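Local coordinates for protein probable FAD-dependent oxidoreductase PA4991 (Pseudomonas aeruginosa PAO1, PDB 5EZ7) that binds one FAD per subunit and probably works as an FAD-dependent oxidoreductase of the DAO family, its physiological substrate still unknown, at residues 3-8 against 193-198; 21-25 against 350-355; 89-95 against 159-164; 169-174 against 374-380; 221-225 against 321-325. All blocks are in the same frame, centred on the assembly; numbering follows the deposited sequence.

How the contacts relate
The five contacts belong to one chain folded around FAD. Contacts 1 and 4 are neighbours, centres about 12 Å apart, and share an apolar seam where Leu6 meets Pro375 and Ile197 meets Leu173. Contact 2 sits nearest the middle of the chain, with Ala350 about 7 Å from the FAD by its side chain. It touches contact 3 through Trp21 and Leu89, while Asn23 and Ser171 form a probable hydrogen bond joining it to contact 4. Contact 5 touches none of the others; its centre is about 21 Å from that of contact 2 and about 32 Å from those of contacts 3 and 4, yet its Met224 side chain still comes within about 9 Å of the flavin cofactor.

Contact 1: residues 3-8 against 193-198; sequences PQALST and DGREIR
At the outer edge of a small four-stranded mixed sheet, strand 6-7 runs parallel to strand 195-198, and Leu6 opposite Ile197 and Ser7 opposite Arg198 set the register. Leu6 N donates to Glu196 O at 2.8 Å, and Leu6 O receives Arg198 N at 2.9 Å; one residue therefore bonds on both sides of Ile197, as parallel pairing requires. Thr8 N then reaches Arg198 O at 3.0 Å, close to straight (171°). The CA-H of Ile197 also points at Leu6 O. Strand 6-7 is the outermost strand of this sheet within the chain, and 195-198 leads on through the sheet to its antiparallel hairpin partner 186-192. On one face Leu6 and Ile197 lie side by side, CB of Leu6 4.1 Å from CG1 of Ile197, while Leu374 and Pro375 pack on Leu6 from the neighbouring loop. Ahead of the paired residues Arg195 takes over the contact. Its CG stands opposite the backbone N (chi1 -172°), and the chain bends at chi3, which brings the guanidinium back over the 3-8 segment. CD passes Leu6 CG at 3.8 Å, and NH1 ends on a lone pair of Gln4 O at 3.1 Å, that oxygen lying 20° out of the guanidinium plane. Pro3 CB sits over the centre of one face of this group, 4.0 Å from CZ of Arg195. Farther along, Ala5 CB rests on Glu196 CG at 3.7 Å, and OE1 of Glu196 forms a salt bridge with NH1 of Arg198 along its own strand, the hydrogen bond within it weak.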
# COMPACT_ATOMS: atom_id res chain seq x y z
N PRO A 3 -3.52 -25.84 20.39
CA PRO A 3 -2.84 -25.85 19.07
C PRO A 3 -1.32 -25.97 19.21
O PRO A 3 -0.76 -25.59 20.23
CB PRO A 3 -3.23 -24.51 18.44
CG PRO A 3 -4.23 -23.89 19.34
CD PRO A 3 -4.07 -24.50 20.70
N GLN A 4 -0.68 -26.49 18.18
CA GLN A 4 0.77 -26.78 18.17
C GLN A 4 1.58 -25.48 18.33
O GLN A 4 1.41 -24.53 17.53
CB GLN A 4 1.14 -27.48 16.87
CG GLN A 4 2.55 -28.05 16.77
CD GLN A 4 2.80 -28.71 15.41
OE1 GLN A 4 1.95 -29.42 14.87
NE2 GLN A 4 3.97 -28.44 14.84
N ALA A 5 2.43 -25.42 19.34
CA ALA A 5 3.20 -24.20 19.57
C ALA A 5 4.18 -23.94 18.43
O ALA A 5 4.67 -24.88 17.82
CB ALA A 5 3.93 -24.28 20.89
N LEU A 6 4.46 -22.67 18.15
CA LEU A 6 5.38 -22.32 17.08
C LEU A 6 6.55 -21.51 17.58
O LEU A 6 6.48 -20.88 18.62
CB LEU A 6 4.68 -21.51 15.99
CG LEU A 6 3.40 -22.05 15.33
CD1 LEU A 6 3.02 -21.16 14.14
CD2 LEU A 6 3.53 -23.49 14.86
N SER A 7 7.60 -21.51 16.78
CA SER A 7 8.85 -20.85 17.08
C SER A 7 9.39 -20.30 15.75
O SER A 7 9.44 -21.05 14.78
CB SER A 7 9.77 -21.91 17.71
OG SER A 7 11.11 -21.54 17.75
N THR A 8 9.70 -19.00 15.67
CA THR A 8 10.40 -18.41 14.52
C THR A 8 11.35 -17.32 14.99
O THR A 8 11.53 -17.11 16.19
CB THR A 8 9.45 -17.75 13.45
OG1 THR A 8 8.45 -16.92 14.09
CG2 THR A 8 8.87 -18.80 12.52
N ASP A 193 -5.12 -16.88 18.65
CA ASP A 193 -6.20 -17.86 18.78
C ASP A 193 -5.79 -19.00 19.67
O ASP A 193 -5.97 -20.16 19.33
CB ASP A 193 -6.63 -18.37 17.39
CG ASP A 193 -6.99 -17.23 16.42
OD1 ASP A 193 -7.46 -16.16 16.86
OD2 ASP A 193 -6.80 -17.39 15.21
N GLY A 194 -5.20 -18.66 20.81
CA GLY A 194 -4.75 -19.66 21.79
C GLY A 194 -3.49 -20.43 21.42
O GLY A 194 -3.15 -21.38 22.10
N ARG A 195 -2.80 -20.03 20.34
CA ARG A 195 -1.56 -20.67 19.89
C ARG A 195 -0.34 -19.84 20.26
O ARG A 195 -0.22 -18.69 19.88
CB ARG A 195 -1.57 -20.85 18.37
CG ARG A 195 -0.39 -21.67 17.91
CD ARG A 195 -0.17 -21.55 16.43
NE ARG A 195 -1.31 -22.01 15.65
CZ ARG A 195 -1.47 -23.21 15.10
NH1 ARG A 195 -0.59 -24.21 15.24
NH2 ARG A 195 -2.58 -23.44 14.41
N GLU A 196 0.61 -20.46 20.94
CA GLU A 196 1.75 -19.73 21.44
C GLU A 196 2.82 -19.76 20.35
O GLU A 196 3.05 -20.79 19.74
CB GLU A 196 2.16 -20.22 22.84
CG GLU A 196 3.27 -21.23 22.96
CD GLU A 196 3.32 -21.86 24.37
OE1 GLU A 196 3.55 -21.10 25.35
OE2 GLU A 196 3.08 -23.10 24.50
N ILE A 197 3.33 -18.57 20.02
CA ILE A 197 4.29 -18.38 18.95
C ILE A 197 5.46 -17.56 19.47
O ILE A 197 5.32 -16.38 19.67
CB ILE A 197 3.68 -17.59 17.77
CG1 ILE A 197 2.41 -18.32 17.26
CG2 ILE A 197 4.72 -17.36 16.67
CD1 ILE A 197 1.76 -17.67 16.05
N ARG A 198 6.61 -18.18 19.61
CA ARG A 198 7.76 -17.52 20.20
C ARG A 198 8.61 -16.89 19.11
O ARG A 198 8.75 -17.47 18.04
CB ARG A 198 8.59 -18.53 21.02
CG ARG A 198 7.83 -19.05 22.23
CD ARG A 198 8.65 -19.93 23.20
NE ARG A 198 8.51 -19.40 24.56
CZ ARG A 198 7.39 -19.46 25.30
NH1 ARG A 198 6.30 -20.08 24.86
NH2 ARG A 198 7.37 -18.90 26.51

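Contact 2: residues 21-25 against 350-355; sequences WLNAR and APDFAD
Arg25 reaches across from helix 17-28 to helix 350-364, the two segments crossing at -52° with their axes 9.0 Å apart. From CB the chain sets out with CG beside the backbone N (chi1 -75°), then bends at both chi2 and chi3, curling over Ala354 instead of stretching away. CG passes Ala354 CB at 4.1 Å, and the same methyl lies over one face of the guanidinium, 3.5 Å from NH1 of Arg25. At the tip NH2 donates to Asp355 OD1 at 2.6 Å, forming a salt bridge that meets the anti side of the carboxylate, with guanidinium and carboxylate planes 50° apart. NH1 adds two weak bonds, to the same OD1 and to Pro351 O, the latter lying in the guanidinium plane. One turn back, Pro351 lies over one face of the Trp21 indole: Pro351 CA is 4.0 Å from the centroid of the five-membered ring in a CH-pi contact, and Pro351 CG packs at 3.7 Å from CZ2 of Trp21. Ala354 CB comes to the indole edge at CD1, so this small residue is shared by Trp21, Leu22 and Arg25. Leu22 CD2 meets Phe353 CE2 at 4.2 Å, and the Phe353 side chain in turn lies close to Ala18 of the FAD site. The charges extend beyond the pair, with Asp355 OD2 bridged to Arg78 and Arg25 NH1 to Glu88. Such a chain of alternating charges probably keeps Asp355 ionised and fixes how the arginine end is turned above the apolar joint of the two helices.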
# COMPACT_ATOMS: atom_id res chain seq x y z
N TRP A 21 6.03 -7.11 2.32
CA TRP A 21 7.28 -6.77 1.68
C TRP A 21 8.35 -7.12 2.63
O TRP A 21 9.25 -7.83 2.28
CB TRP A 21 7.35 -5.28 1.30
CG TRP A 21 8.57 -4.95 0.52
CD1 TRP A 21 9.83 -4.87 0.98
CD2 TRP A 21 8.63 -4.69 -0.89
NE1 TRP A 21 10.69 -4.59 -0.05
CE2 TRP A 21 9.97 -4.44 -1.20
CE3 TRP A 21 7.68 -4.65 -1.92
CZ2 TRP A 21 10.40 -4.15 -2.50
CZ3 TRP A 21 8.10 -4.35 -3.20
CH2 TRP A 21 9.45 -4.10 -3.49
N LEU A 22 8.23 -6.66 3.87
CA LEU A 22 9.19 -7.01 4.93
C LEU A 22 9.32 -8.50 5.07
O LEU A 22 10.42 -9.02 5.21
CB LEU A 22 8.75 -6.45 6.28
CG LEU A 22 9.52 -6.90 7.54
CD1 LEU A 22 10.97 -6.42 7.49
CD2 LEU A 22 8.82 -6.42 8.81
N ASN A 23 8.20 -9.20 5.08
CA ASN A 23 8.26 -10.66 5.21
C ASN A 23 9.11 -11.25 4.09
O ASN A 23 9.93 -12.13 4.31
CB ASN A 23 6.86 -11.25 5.20
CG ASN A 23 6.82 -12.73 5.58
OD1 ASN A 23 7.42 -13.12 6.59
ND2 ASN A 23 6.08 -13.53 4.83
N ALA A 24 8.92 -10.77 2.87
CA ALA A 24 9.62 -11.32 1.75
C ALA A 24 11.15 -11.05 1.84
O ALA A 24 11.94 -11.93 1.55
CB ALA A 24 9.04 -10.75 0.48
N ARG A 25 11.52 -9.84 2.22
CA ARG A 25 12.90 -9.49 2.49
C ARG A 25 13.58 -10.39 3.55
O ARG A 25 14.72 -10.86 3.35
CB ARG A 25 12.98 -8.02 2.92
CG ARG A 25 12.80 -7.03 1.76
CD ARG A 25 14.10 -6.73 0.98
NE ARG A 25 15.02 -6.04 1.89
CZ ARG A 25 14.95 -4.74 2.23
NH1 ARG A 25 14.05 -3.88 1.70
NH2 ARG A 25 15.80 -4.28 3.13
N ALA A 350 7.29 1.10 1.17
CA ALA A 350 7.34 -0.18 1.86
C ALA A 350 8.76 -0.75 1.89
O ALA A 350 9.14 -1.28 2.90
CB ALA A 350 6.40 -1.18 1.24
N PRO A 351 9.55 -0.60 0.81
CA PRO A 351 10.93 -1.07 0.91
C PRO A 351 11.83 -0.29 1.92
O PRO A 351 12.85 -0.81 2.37
CB PRO A 351 11.47 -0.91 -0.53
CG PRO A 351 10.29 -0.63 -1.40
CD PRO A 351 9.27 -0.00 -0.51
N ASP A 352 11.47 0.95 2.23
CA ASP A 352 12.17 1.76 3.22
C ASP A 352 11.77 1.27 4.62
O ASP A 352 12.59 1.25 5.54
CB ASP A 352 11.88 3.26 3.03
CG ASP A 352 12.68 4.14 3.98
OD1 ASP A 352 13.93 4.18 3.84
OD2 ASP A 352 12.08 4.78 4.89
N PHE A 353 10.52 0.85 4.77
CA PHE A 353 10.04 0.28 6.04
C PHE A 353 10.80 -1.00 6.36
O PHE A 353 11.35 -1.11 7.45
CB PHE A 353 8.53 0.05 6.02
CG PHE A 353 7.98 -0.61 7.27
CD1 PHE A 353 7.77 0.13 8.43
CD2 PHE A 353 7.66 -1.95 7.28
CE1 PHE A 353 7.26 -0.45 9.57
CE2 PHE A 353 7.14 -2.55 8.43
CZ PHE A 353 6.96 -1.80 9.57
N ALA A 354 10.87 -1.92 5.39
CA ALA A 354 11.75 -3.08 5.47
C ALA A 354 13.21 -2.73 5.83
O ALA A 354 13.74 -3.31 6.75
CB ALA A 354 11.67 -3.92 4.20
N ASP A 355 13.84 -1.80 5.13
CA ASP A 355 15.24 -1.36 5.46
C ASP A 355 15.38 -0.92 6.90
O ASP A 355 16.39 -1.23 7.52
CB ASP A 355 15.71 -0.17 4.61
CG ASP A 355 15.83 -0.50 3.12
OD1 ASP A 355 16.07 -1.67 2.76
OD2 ASP A 355 15.69 0.45 2.29

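Contact 3: residues 89-95 against 159-164; sequences LDLRGVR and DLIRRL
Polar bonds between Arg163 and Asp90 and between Asp159 and Arg95 hold the two ends of this loop to helix 157-168. Arg163 NE donates to Asp90 O at 3.0 Å, the oxygen lying in the guanidinium plane, and NH2 adds a weak bond to it. The same NH2 stands 3.5 Å from Asp90 OD2, a loose salt bridge with the carboxylate and guanidinium planes nearly perpendicular (88°). Arg92 grips that carboxylate side-on, while its backbone N closes an Asx turn on OD1, so Asp90 is held from within the loop as well. At the other end Arg95 N reaches Asp159 OD2 at 2.8 Å, nearly straight at 166°. Asp159 is itself gripped by NE and NH2 of Arg162, one helical turn on, and these bonds probably steady its carboxylate as acceptor for the loop.

Apolar contacts fill the space between. Leu91 CD1 touches Leu160 CD1 at 3.6 Å, and Leu89 and Leu164 cross at about a right angle, CD1 of the first 3.8 Å from CD2 of the second. Val94 sits with its two methyls on the helix between Leu160 and Arg163: CG2 meets Arg163 CB at 3.7 Å, while CG1, opposite the backbone N (chi1 176°), lies over Leu160 CA.

A type II turn at residues 91-94 carries the loop from helix 75-82 toward strand 96-98. Leu89 and Leu91 also pack on Trp21 of helix 17-28, and Leu160 on Ile17 and Trp79.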
# COMPACT_ATOMS: atom_id res chain seq x y z
N LEU A 89 13.72 -7.81 -4.33
CA LEU A 89 12.78 -8.94 -4.32
C LEU A 89 12.53 -9.45 -5.74
O LEU A 89 12.67 -8.71 -6.72
CB LEU A 89 11.45 -8.53 -3.70
CG LEU A 89 11.39 -8.24 -2.19
CD1 LEU A 89 9.96 -7.83 -1.82
CD2 LEU A 89 11.85 -9.42 -1.32
N ASP A 90 12.19 -10.73 -5.86
CA ASP A 90 11.76 -11.28 -7.13
C ASP A 90 10.28 -11.01 -7.39
O ASP A 90 9.43 -11.81 -7.05
CB ASP A 90 12.01 -12.79 -7.18
CG ASP A 90 11.89 -13.33 -8.57
OD1 ASP A 90 11.49 -12.60 -9.50
OD2 ASP A 90 12.23 -14.50 -8.77
N LEU A 91 9.99 -9.89 -8.03
CA LEU A 91 8.65 -9.58 -8.51
C LEU A 91 8.59 -9.74 -10.01
O LEU A 91 7.85 -9.02 -10.67
CB LEU A 91 8.26 -8.14 -8.12
CG LEU A 91 8.37 -7.73 -6.65
CD1 LEU A 91 7.79 -6.34 -6.44
CD2 LEU A 91 7.72 -8.71 -5.68
N ARG A 92 9.34 -10.68 -10.59
CA ARG A 92 9.25 -10.85 -12.04
C ARG A 92 7.85 -11.34 -12.43
O ARG A 92 7.29 -12.22 -11.78
CB ARG A 92 10.31 -11.80 -12.55
CG ARG A 92 11.66 -11.11 -12.72
CD ARG A 92 12.76 -12.10 -13.00
NE ARG A 92 12.76 -13.17 -12.00
CZ ARG A 92 13.69 -14.11 -11.89
NH1 ARG A 92 13.57 -15.03 -10.94
NH2 ARG A 92 14.77 -14.13 -12.68
N GLY A 93 7.30 -10.74 -13.48
CA GLY A 93 5.94 -11.07 -13.95
C GLY A 93 4.78 -10.47 -13.15
O GLY A 93 3.61 -10.83 -13.35
N VAL A 94 5.08 -9.54 -12.26
CA VAL A 94 4.05 -8.71 -11.67
C VAL A 94 3.60 -7.70 -12.74
O VAL A 94 4.40 -7.12 -13.48
CB VAL A 94 4.55 -8.03 -10.38
CG1 VAL A 94 3.50 -7.07 -9.82
CG2 VAL A 94 4.90 -9.10 -9.34
N ARG A 95 2.29 -7.54 -12.83
CA ARG A 95 1.66 -6.66 -13.78
C ARG A 95 1.85 -5.21 -13.35
O ARG A 95 1.55 -4.84 -12.21
CB ARG A 95 0.16 -6.95 -13.85
CG ARG A 95 -0.31 -7.95 -14.91
CD ARG A 95 -1.86 -7.90 -15.02
NE ARG A 95 -2.35 -6.65 -15.63
CZ ARG A 95 -3.64 -6.35 -15.94
NH1 ARG A 95 -3.93 -5.18 -16.52
NH2 ARG A 95 -4.65 -7.20 -15.67
N ASP A 159 -2.23 -7.95 -8.02
CA ASP A 159 -1.23 -8.85 -8.55
C ASP A 159 0.14 -8.75 -7.81
O ASP A 159 0.87 -9.73 -7.72
CB ASP A 159 -1.05 -8.57 -10.02
CG ASP A 159 -0.31 -9.66 -10.71
OD1 ASP A 159 -0.80 -10.82 -10.64
OD2 ASP A 159 0.77 -9.35 -11.29
N LEU A 160 0.46 -7.57 -7.27
CA LEU A 160 1.65 -7.38 -6.42
C LEU A 160 1.56 -8.18 -5.13
O LEU A 160 2.54 -8.85 -4.70
CB LEU A 160 1.83 -5.91 -6.10
CG LEU A 160 2.89 -5.57 -5.05
CD1 LEU A 160 4.30 -6.04 -5.44
CD2 LEU A 160 2.83 -4.08 -4.82
N ILE A 161 0.38 -8.09 -4.54
CA ILE A 161 0.05 -8.78 -3.29
C ILE A 161 0.04 -10.26 -3.43
O ILE A 161 0.51 -10.93 -2.51
CB ILE A 161 -1.31 -8.28 -2.77
CG1 ILE A 161 -1.05 -6.97 -2.07
CG2 ILE A 161 -1.98 -9.22 -1.79
CD1 ILE A 161 -2.15 -6.04 -2.33
N ARG A 162 -0.51 -10.74 -4.54
CA ARG A 162 -0.49 -12.17 -4.90
C ARG A 162 0.96 -12.71 -4.90
O ARG A 162 1.25 -13.71 -4.29
CB ARG A 162 -1.20 -12.44 -6.26
CG ARG A 162 -0.77 -13.78 -6.91
CD ARG A 162 -0.81 -13.82 -8.43
NE ARG A 162 0.05 -12.84 -9.09
CZ ARG A 162 1.34 -13.00 -9.41
NH1 ARG A 162 2.02 -14.13 -9.11
NH2 ARG A 162 1.96 -11.98 -10.03
N ARG A 163 1.86 -12.01 -5.58
CA ARG A 163 3.29 -12.39 -5.63
C ARG A 163 4.00 -12.34 -4.28
O ARG A 163 4.75 -13.25 -3.93
CB ARG A 163 4.03 -11.48 -6.61
CG ARG A 163 5.49 -11.87 -6.88
CD ARG A 163 5.67 -13.36 -7.19
NE ARG A 163 7.09 -13.66 -7.38
CZ ARG A 163 7.62 -14.89 -7.43
NH1 ARG A 163 6.87 -15.99 -7.29
NH2 ARG A 163 8.93 -15.03 -7.62
N LEU A 164 3.75 -11.30 -3.50
CA LEU A 164 4.33 -11.24 -2.16
C LEU A 164 3.79 -12.34 -1.28
O LEU A 164 4.50 -12.81 -0.40
CB LEU A 164 4.11 -9.90 -1.51
CG LEU A 164 4.77 -8.70 -2.18
CD1 LEU A 164 4.23 -7.41 -1.61
CD2 LEU A 164 6.27 -8.68 -1.98

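Contact 4: residues 169-174 against 374-380; sequences GDSLLA and LPQLPRP
Segments 169-174 and 374-380 run at 60° to each other and converge at Ala174, whose N donates to Pro378 O at 2.9 Å, approaching from 41° above the carbonyl plane. The CA-H of Leu173 turns to the same oxygen. Leu173 CG stands opposite its own backbone N (chi1 175°), a turn that brings CD1 alongside the Pro378 ring, 4.0 Å from CD of Pro378, and equally near Leu377 CB. On the other side of the strand Leu172 CB packs against CD of Pro380 at 3.9 Å, and Ala174 CB rests on the peptide between Arg379 and Pro380.

Arg379 doubles back from its exposed position, its chain bent at chi3, and lays one guanidinium face over Leu172 CB; Leu172 CD1 lies 3.7 Å from NH2 of Arg379. Farther along, Leu374 CD1 comes against OD2 of Asp170 at 3.5 Å, the two side chains crossing at a slant, while Leu377 CD1 reaches the Asp170 carbonyl oxygen.

Strand 172-174 is the outermost strand, within this chain, of the mixed six-stranded sheet of the FAD-binding domain; it pairs in parallel with 33-37, which carries Glu37 of the FAD site, a residue that Pro380 also touches. The 374-380 loop thus closes over the edge of a Rossmann-type nucleotide-binding fold.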
# COMPACT_ATOMS: atom_id res chain seq x y z
N GLY A 169 5.50 -17.99 1.16
CA GLY A 169 5.48 -19.46 1.32
C GLY A 169 4.51 -19.89 2.43
O GLY A 169 3.35 -19.46 2.47
N ASP A 170 5.03 -20.68 3.37
CA ASP A 170 4.24 -21.24 4.49
C ASP A 170 4.15 -20.33 5.72
O ASP A 170 3.54 -20.72 6.72
CB ASP A 170 4.82 -22.59 4.91
CG ASP A 170 6.31 -22.51 5.21
OD1 ASP A 170 7.01 -21.92 4.34
OD2 ASP A 170 6.79 -23.03 6.25
N SER A 171 4.72 -19.13 5.65
CA SER A 171 4.71 -18.22 6.80
C SER A 171 3.32 -17.65 7.12
O SER A 171 3.11 -17.14 8.21
CB SER A 171 5.73 -17.07 6.61
OG SER A 171 5.45 -16.22 5.52
N LEU A 172 2.38 -17.74 6.18
CA LEU A 172 1.12 -17.02 6.31
C LEU A 172 0.10 -17.65 7.24
O LEU A 172 -0.29 -18.81 7.05
CB LEU A 172 0.47 -16.86 4.95
CG LEU A 172 1.23 -16.05 3.93
CD1 LEU A 172 0.41 -16.08 2.64
CD2 LEU A 172 1.49 -14.65 4.42
N LEU A 173 -0.38 -16.87 8.20
CA LEU A 173 -1.33 -17.34 9.17
C LEU A 173 -2.53 -16.40 9.34
O LEU A 173 -2.39 -15.25 9.75
CB LEU A 173 -0.62 -17.52 10.51
CG LEU A 173 -1.53 -17.91 11.69
CD1 LEU A 173 -2.22 -19.25 11.52
CD2 LEU A 173 -0.67 -17.90 12.93
N ALA A 174 -3.71 -16.94 9.06
CA ALA A 174 -4.96 -16.34 9.51
C ALA A 174 -5.09 -16.46 11.02
O ALA A 174 -5.22 -17.56 11.53
CB ALA A 174 -6.18 -17.00 8.82
N LEU A 374 7.29 -25.24 10.04
CA LEU A 374 5.92 -24.87 10.38
C LEU A 374 4.99 -26.00 9.96
O LEU A 374 5.22 -26.61 8.93
CB LEU A 374 5.53 -23.57 9.67
CG LEU A 374 6.37 -22.36 10.15
CD1 LEU A 374 6.27 -21.16 9.21
CD2 LEU A 374 6.02 -21.96 11.58
N PRO A 375 3.93 -26.28 10.76
CA PRO A 375 2.90 -27.24 10.29
C PRO A 375 2.03 -26.57 9.23
O PRO A 375 2.34 -25.48 8.77
CB PRO A 375 2.08 -27.52 11.57
CG PRO A 375 2.16 -26.24 12.34
CD PRO A 375 3.58 -25.73 12.10
N GLN A 376 0.95 -27.23 8.85
CA GLN A 376 -0.09 -26.58 8.06
C GLN A 376 -0.82 -25.60 8.96
O GLN A 376 -1.10 -25.89 10.13
CB GLN A 376 -1.10 -27.59 7.48
CG GLN A 376 -0.54 -28.65 6.52
CD GLN A 376 -0.27 -28.14 5.11
OE1 GLN A 376 -0.91 -28.57 4.14
NE2 GLN A 376 0.70 -27.23 4.99
N LEU A 377 -1.09 -24.44 8.40
CA LEU A 377 -1.72 -23.34 9.12
C LEU A 377 -2.90 -22.82 8.33
O LEU A 377 -2.86 -22.88 7.12
CB LEU A 377 -0.70 -22.22 9.32
CG LEU A 377 0.51 -22.62 10.19
CD1 LEU A 377 1.56 -21.51 10.19
CD2 LEU A 377 0.13 -22.94 11.63
N PRO A 378 -3.97 -22.36 9.02
CA PRO A 378 -5.05 -21.69 8.29
C PRO A 378 -4.51 -20.40 7.61
O PRO A 378 -3.66 -19.70 8.16
CB PRO A 378 -6.10 -21.40 9.37
CG PRO A 378 -5.40 -21.53 10.68
CD PRO A 378 -4.28 -22.49 10.46
N ARG A 379 -4.95 -20.16 6.38
CA ARG A 379 -4.35 -19.16 5.53
C ARG A 379 -5.30 -18.00 5.33
O ARG A 379 -6.50 -18.20 5.13
CB ARG A 379 -3.94 -19.74 4.20
CG ARG A 379 -3.06 -20.97 4.36
CD ARG A 379 -2.36 -21.32 3.07
NE ARG A 379 -0.97 -20.89 3.15
CZ ARG A 379 -0.35 -20.06 2.32
NH1 ARG A 379 -0.94 -19.52 1.24
NH2 ARG A 379 0.92 -19.76 2.58
N PRO A 380 -4.78 -16.78 5.41
CA PRO A 380 -5.64 -15.63 5.14
C PRO A 380 -6.04 -15.58 3.64
O PRO A 380 -5.30 -16.06 2.80
CB PRO A 380 -4.77 -14.43 5.55
CG PRO A 380 -3.37 -14.91 5.39
CD PRO A 380 -3.36 -16.42 5.56

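Contact 5: residues 221-225 against 321-325; sequences QPAMQ and AQSNL
The Asn324 amide comes against Pro222 by its oxygen, OD1 3.3 Å from CB of Pro222, and uses its other end to bind backbone. With CG beside the backbone N (chi1 -56°), the group turns back over its own turn: ND2 donates to Ala223 O at 3.0 Å, that oxygen lying in the amide plane, and also to Ala321 O at 2.8 Å, the latter 32° out of the plane. The amide therefore ties the type I turn at residues 321-324 to the segment across from it. Ala223 O accepts twice, since Ala321 N reaches it as well at 2.9 Å, nearly straight (172°) but from above the carbonyl plane. Asn324 N closes the turn on Ala321 O, so that carbonyl too takes two donors. Ala223 CB packs on Ala321 CB at 3.9 Å beside these bonds.

Gln225 extends its chain past Ala321 CA toward Gln322, and its amide is bonded to Glu319. Pro222, preceded by a cis peptide, packs on Phe332 and Ala334 of strand 332-336, Val341 and Trp343 of strand 339-343, and Leu214 of helix 210-216. From here strand 224-236 runs antiparallel beside 309-320, at the border of the large eight-stranded sheet.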
# COMPACT_ATOMS: atom_id res chain seq x y z
N GLN A 221 2.27 4.83 22.98
CA GLN A 221 3.21 5.27 21.96
C GLN A 221 3.65 4.11 21.11
O GLN A 221 3.66 2.96 21.58
CB GLN A 221 4.44 5.91 22.62
CG GLN A 221 4.10 7.21 23.32
CD GLN A 221 3.18 8.06 22.46
OE1 GLN A 221 2.13 8.49 22.91
NE2 GLN A 221 3.57 8.30 21.21
N PRO A 222 3.96 4.35 19.84
CA PRO A 222 3.70 5.63 19.11
C PRO A 222 2.22 5.87 18.77
O PRO A 222 1.52 4.94 18.39
CB PRO A 222 4.48 5.44 17.83
CG PRO A 222 4.48 3.95 17.59
CD PRO A 222 4.43 3.28 18.94
N ALA A 223 1.78 7.14 18.83
CA ALA A 223 0.39 7.51 18.59
C ALA A 223 0.15 7.53 17.09
O ALA A 223 1.07 7.74 16.32
CB ALA A 223 0.05 8.85 19.21
N MET A 224 -1.11 7.32 16.70
CA MET A 224 -1.49 7.17 15.32
C MET A 224 -2.49 8.24 14.99
O MET A 224 -3.26 8.63 15.88
CB MET A 224 -2.17 5.81 15.13
CG MET A 224 -2.33 5.40 13.67
SD MET A 224 -3.04 3.75 13.56
CE MET A 224 -4.76 4.16 13.91
N GLN A 225 -2.51 8.68 13.72
CA GLN A 225 -3.60 9.54 13.22
C GLN A 225 -4.26 8.85 12.03
O GLN A 225 -3.69 7.97 11.41
CB GLN A 225 -3.13 10.96 12.83
CG GLN A 225 -2.11 11.01 11.68
CD GLN A 225 -1.74 12.42 11.22
OE1 GLN A 225 -2.21 13.36 11.77
NE2 GLN A 225 -0.93 12.54 10.18
N ALA A 321 1.26 9.74 14.25
CA ALA A 321 0.84 11.09 14.66
C ALA A 321 2.02 12.03 14.52
O ALA A 321 3.18 11.61 14.71
CB ALA A 321 0.36 11.10 16.10
N GLN A 322 1.73 13.29 14.23
CA GLN A 322 2.75 14.33 14.19
C GLN A 322 3.47 14.53 15.51
O GLN A 322 4.53 15.16 15.55
CB GLN A 322 2.17 15.70 13.78
CG GLN A 322 1.42 15.73 12.43
CD GLN A 322 2.20 15.17 11.23
OE1 GLN A 322 3.40 15.34 11.08
NE2 GLN A 322 1.49 14.51 10.36
N SER A 323 2.90 14.03 16.60
CA SER A 323 3.57 14.09 17.90
C SER A 323 4.82 13.14 18.04
O SER A 323 5.61 13.32 18.95
CB SER A 323 2.54 13.85 19.01
OG SER A 323 2.14 12.49 19.02
N ASN A 324 4.99 12.19 17.12
CA ASN A 324 6.22 11.36 17.04
C ASN A 324 7.44 12.02 16.37
O ASN A 324 7.30 12.94 15.58
CB ASN A 324 5.96 10.06 16.24
CG ASN A 324 4.83 9.26 16.81
OD1 ASN A 324 4.94 8.72 17.89
ND2 ASN A 324 3.72 9.21 16.11
N LEU A 325 8.62 11.47 16.63
CA LEU A 325 9.85 11.87 15.94
C LEU A 325 9.89 11.31 14.51
O LEU A 325 10.30 10.19 14.32
CB LEU A 325 11.08 11.45 16.77
CG LEU A 325 12.47 11.94 16.40
CD1 LEU A 325 12.48 13.43 16.13
CD2 LEU A 325 13.49 11.64 17.49